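Local coordinates for protein K7 (Vaccinia virus WR, PDB 3JRV) that suppresses the host innate immune response by binding the RNA helicase DDX3 and by binding TRAF6 and IRAK2 to prevent NF-kappa-B activation, at residues A[7-15]-A[32-43]. Numbering follows the deposited sequence.
Sequences YEDAVFYFV and EYITWRNHVIVF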
# COMPACT_ATOMS: atom_id res chain seq x y z
N TYR A 7 15.28 3.19 -10.22
CA TYR A 7 13.91 3.29 -9.71
C TYR A 7 12.98 3.84 -10.79
O TYR A 7 11.79 3.47 -10.86
CB TYR A 7 13.90 4.13 -8.44
CG TYR A 7 12.53 4.25 -7.76
CD1 TYR A 7 11.75 3.12 -7.51
CD2 TYR A 7 12.13 5.46 -7.21
CE1 TYR A 7 10.52 3.23 -6.82
CE2 TYR A 7 10.94 5.59 -6.52
CZ TYR A 7 10.14 4.46 -6.32
OH TYR A 7 8.95 4.60 -5.60
N GLU A 8 13.51 4.74 -11.63
CA GLU A 8 12.66 5.33 -12.68
C GLU A 8 12.07 4.22 -13.56
O GLU A 8 10.92 4.35 -14.05
CB GLU A 8 13.45 6.31 -13.56
CG GLU A 8 12.57 7.02 -14.57
CD GLU A 8 13.34 8.08 -15.35
OE1 GLU A 8 14.56 8.15 -15.15
OE2 GLU A 8 12.73 8.83 -16.16
N ASP A 9 12.78 3.11 -13.68
CA ASP A 9 12.38 2.07 -14.63
C ASP A 9 11.69 0.87 -13.94
O ASP A 9 11.53 -0.21 -14.55
CB ASP A 9 13.62 1.56 -15.38
CG ASP A 9 14.30 2.64 -16.21
OD1 ASP A 9 13.60 3.50 -16.82
OD2 ASP A 9 15.56 2.60 -16.28
N ALA A 10 11.26 1.07 -12.70
CA ALA A 10 10.57 0.04 -11.93
C ALA A 10 9.36 -0.46 -12.74
O ALA A 10 8.70 0.32 -13.42
CB ALA A 10 10.08 0.58 -10.61
N VAL A 11 9.10 -1.76 -12.69
CA VAL A 11 8.00 -2.34 -13.45
C VAL A 11 6.83 -2.62 -12.51
O VAL A 11 7.01 -3.16 -11.40
CB VAL A 11 8.46 -3.66 -14.11
CG1 VAL A 11 7.34 -4.27 -14.96
CG2 VAL A 11 9.71 -3.46 -14.98
N PHE A 12 5.62 -2.25 -12.93
CA PHE A 12 4.44 -2.47 -12.12
C PHE A 12 3.52 -3.43 -12.85
O PHE A 12 2.88 -3.04 -13.82
CB PHE A 12 3.76 -1.12 -11.87
CG PHE A 12 4.63 -0.18 -11.11
CD1 PHE A 12 4.63 -0.22 -9.74
CD2 PHE A 12 5.49 0.69 -11.76
CE1 PHE A 12 5.45 0.56 -8.98
CE2 PHE A 12 6.33 1.52 -11.00
CZ PHE A 12 6.34 1.42 -9.60
N TYR A 13 3.56 -4.69 -12.44
CA TYR A 13 2.89 -5.76 -13.17
C TYR A 13 1.38 -5.72 -13.04
O TYR A 13 0.68 -6.28 -13.91
CB TYR A 13 3.39 -7.09 -12.64
CG TYR A 13 4.84 -7.31 -12.98
CD1 TYR A 13 5.22 -7.77 -14.26
CD2 TYR A 13 5.83 -7.06 -12.04
CE1 TYR A 13 6.56 -7.93 -14.56
CE2 TYR A 13 7.16 -7.26 -12.33
CZ TYR A 13 7.52 -7.70 -13.58
OH TYR A 13 8.87 -7.87 -13.86
N PHE A 14 0.86 -5.08 -11.98
CA PHE A 14 -0.58 -5.09 -11.78
C PHE A 14 -1.29 -3.79 -12.12
O PHE A 14 -2.53 -3.68 -11.98
CB PHE A 14 -0.91 -5.42 -10.31
CG PHE A 14 -0.43 -6.78 -9.86
CD1 PHE A 14 -1.27 -7.88 -9.92
CD2 PHE A 14 0.85 -6.93 -9.32
CE1 PHE A 14 -0.84 -9.14 -9.44
CE2 PHE A 14 1.30 -8.17 -8.86
CZ PHE A 14 0.47 -9.28 -8.96
N VAL A 15 -0.51 -2.79 -12.55
CA VAL A 15 -1.03 -1.42 -12.69
C VAL A 15 -2.25 -1.27 -13.59
O VAL A 15 -3.10 -0.42 -13.29
CB VAL A 15 0.10 -0.45 -13.12
CG1 VAL A 15 0.63 -0.79 -14.54
CG2 VAL A 15 -0.38 1.01 -13.09
N GLU A 32 3.87 -3.89 -4.56
CA GLU A 32 4.02 -3.04 -5.75
C GLU A 32 3.19 -1.76 -5.64
O GLU A 32 3.62 -0.69 -6.09
CB GLU A 32 3.65 -3.85 -7.02
CG GLU A 32 3.58 -3.11 -8.27
CD GLU A 32 3.11 -4.03 -9.37
OE1 GLU A 32 3.84 -5.02 -9.69
OE2 GLU A 32 1.97 -3.78 -9.83
N TYR A 33 1.93 -1.91 -5.23
CA TYR A 33 0.99 -0.81 -5.17
C TYR A 33 1.55 0.27 -4.20
O TYR A 33 1.46 1.49 -4.50
CB TYR A 33 -0.38 -1.35 -4.70
CG TYR A 33 -1.30 -0.24 -4.27
CD1 TYR A 33 -1.85 0.64 -5.20
CD2 TYR A 33 -1.55 -0.02 -2.91
CE1 TYR A 33 -2.64 1.77 -4.80
CE2 TYR A 33 -2.35 1.01 -2.48
CZ TYR A 33 -2.86 1.96 -3.41
OH TYR A 33 -3.66 3.01 -3.02
N ILE A 34 2.05 -0.14 -3.03
CA ILE A 34 2.58 0.85 -2.09
C ILE A 34 3.78 1.58 -2.72
O ILE A 34 3.92 2.82 -2.60
CB ILE A 34 2.97 0.16 -0.74
CG1 ILE A 34 1.68 -0.36 -0.04
CG2 ILE A 34 3.81 1.14 0.12
CD1 ILE A 34 0.61 0.71 0.21
N THR A 35 4.61 0.84 -3.45
CA THR A 35 5.69 1.53 -4.20
C THR A 35 5.14 2.49 -5.28
O THR A 35 5.56 3.64 -5.41
CB THR A 35 6.59 0.51 -4.87
OG1 THR A 35 7.26 -0.24 -3.86
CG2 THR A 35 7.58 1.22 -5.83
N TRP A 36 4.12 2.05 -6.00
CA TRP A 36 3.55 2.86 -7.06
C TRP A 36 3.02 4.21 -6.52
O TRP A 36 3.15 5.24 -7.20
CB TRP A 36 2.43 2.05 -7.75
CG TRP A 36 1.78 2.80 -8.89
CD1 TRP A 36 2.22 2.86 -10.21
CD2 TRP A 36 0.52 3.49 -8.86
NE1 TRP A 36 1.33 3.58 -10.98
CE2 TRP A 36 0.27 3.97 -10.18
CE3 TRP A 36 -0.45 3.72 -7.86
CZ2 TRP A 36 -0.90 4.68 -10.51
CZ3 TRP A 36 -1.61 4.44 -8.19
CH2 TRP A 36 -1.83 4.90 -9.51
N ARG A 37 2.40 4.24 -5.33
CA ARG A 37 1.86 5.52 -4.82
C ARG A 37 3.01 6.53 -4.58
O ARG A 37 2.76 7.73 -4.57
CB ARG A 37 1.09 5.29 -3.49
CG ARG A 37 -0.24 4.49 -3.76
CD ARG A 37 -1.24 5.30 -4.62
NE ARG A 37 -1.61 6.58 -3.98
CZ ARG A 37 -2.60 6.74 -3.09
NH1 ARG A 37 -3.30 5.70 -2.63
NH2 ARG A 37 -2.83 7.95 -2.56
N ASN A 38 4.23 6.06 -4.36
CA ASN A 38 5.43 6.95 -4.30
C ASN A 38 5.92 7.29 -5.71
O ASN A 38 6.12 8.46 -6.07
CB ASN A 38 6.54 6.24 -3.52
CG ASN A 38 7.81 7.07 -3.45
OD1 ASN A 38 8.73 6.87 -4.27
ND2 ASN A 38 7.88 7.97 -2.50
N HIS A 39 6.12 6.24 -6.49
CA HIS A 39 6.72 6.36 -7.83
C HIS A 39 5.93 7.28 -8.74
O HIS A 39 6.53 8.05 -9.52
CB HIS A 39 6.80 4.95 -8.43
CG HIS A 39 7.59 4.87 -9.70
ND1 HIS A 39 7.02 5.11 -10.93
CD2 HIS A 39 8.85 4.44 -9.93
CE1 HIS A 39 7.92 4.88 -11.87
NE2 HIS A 39 9.02 4.42 -11.30
N VAL A 40 4.60 7.20 -8.69
CA VAL A 40 3.74 7.97 -9.58
C VAL A 40 3.91 9.47 -9.31
O VAL A 40 3.82 10.27 -10.24
CB VAL A 40 2.24 7.49 -9.44
CG1 VAL A 40 1.65 8.02 -8.13
CG2 VAL A 40 1.41 7.91 -10.65
N ILE A 41 4.25 9.82 -8.06
CA ILE A 41 4.50 11.25 -7.71
C ILE A 41 5.96 11.64 -8.07
O ILE A 41 6.20 12.67 -8.74
CB ILE A 41 4.28 11.51 -6.20
CG1 ILE A 41 2.86 11.17 -5.77
CG2 ILE A 41 4.60 12.98 -5.85
CD1 ILE A 41 1.76 11.84 -6.56
N VAL A 42 6.92 10.81 -7.67
CA VAL A 42 8.37 11.04 -7.90
C VAL A 42 8.69 11.28 -9.39
O VAL A 42 9.49 12.18 -9.74
CB VAL A 42 9.21 9.87 -7.31
CG1 VAL A 42 10.72 9.97 -7.68
CG2 VAL A 42 9.07 9.89 -5.79
N PHE A 43 8.05 10.49 -10.26
CA PHE A 43 8.30 10.59 -11.71
C PHE A 43 7.16 11.24 -12.52
O PHE A 43 7.17 11.26 -13.78
CB PHE A 43 8.74 9.24 -12.28
CG PHE A 43 9.98 8.69 -11.62
CD1 PHE A 43 11.24 9.27 -11.86
CD2 PHE A 43 9.87 7.71 -10.66
CE1 PHE A 43 12.35 8.80 -11.21
CE2 PHE A 43 10.98 7.21 -10.02
CZ PHE A 43 12.21 7.79 -10.25
O HOH W 1 6.74 -4.98 -9.09
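Both carboxylate oxygens of Glu32 grip the backbone of the 7-15 segment. In this Bcl-2-like helical fold the contact lays the N-terminal segment along helix 26-42, with an aromatic cluster between them. Glu32 OE2 accepts Phe14 N at 2.7 Å through its syn lone pair. Glu32 OE1 takes Tyr13 N at 2.8 Å from above the carboxylate plane. A water joins OE1 to Val11 O, and Tyr54 OH gives OE2 a second bond, so four groups grip the carboxylate. Phe12 lies between Trp36 and His39: Trp36 points its edge at one face, CD1 over the ring centre, while Phe12 CE2 lies over the centre of the His39 ring. Phe43 CD2 covers the opposite imidazole face. At the imidazole edge His39 NE2 makes two weak bonds, to Tyr7 O at 3.0 Å and to Glu8 O at 3.3 Å. The same imidazole turns its CD2 edge onto the Tyr7 face, with planes at 89°. Phe43 in turn receives Glu8 CA over its own face, a CH-pi contact 3.7 Å from the ring centroid. Tyr7, Thr35 and Asn38 also pack against an aromatic side chain of the bound DDX3 peptide, so this end helps form the helicase-binding surface. With CG anti to the backbone N (chi1 -176°), the Tyr7 ring extends toward Asn38, and its OH donates to Asn38 OD1 at 2.6 Å.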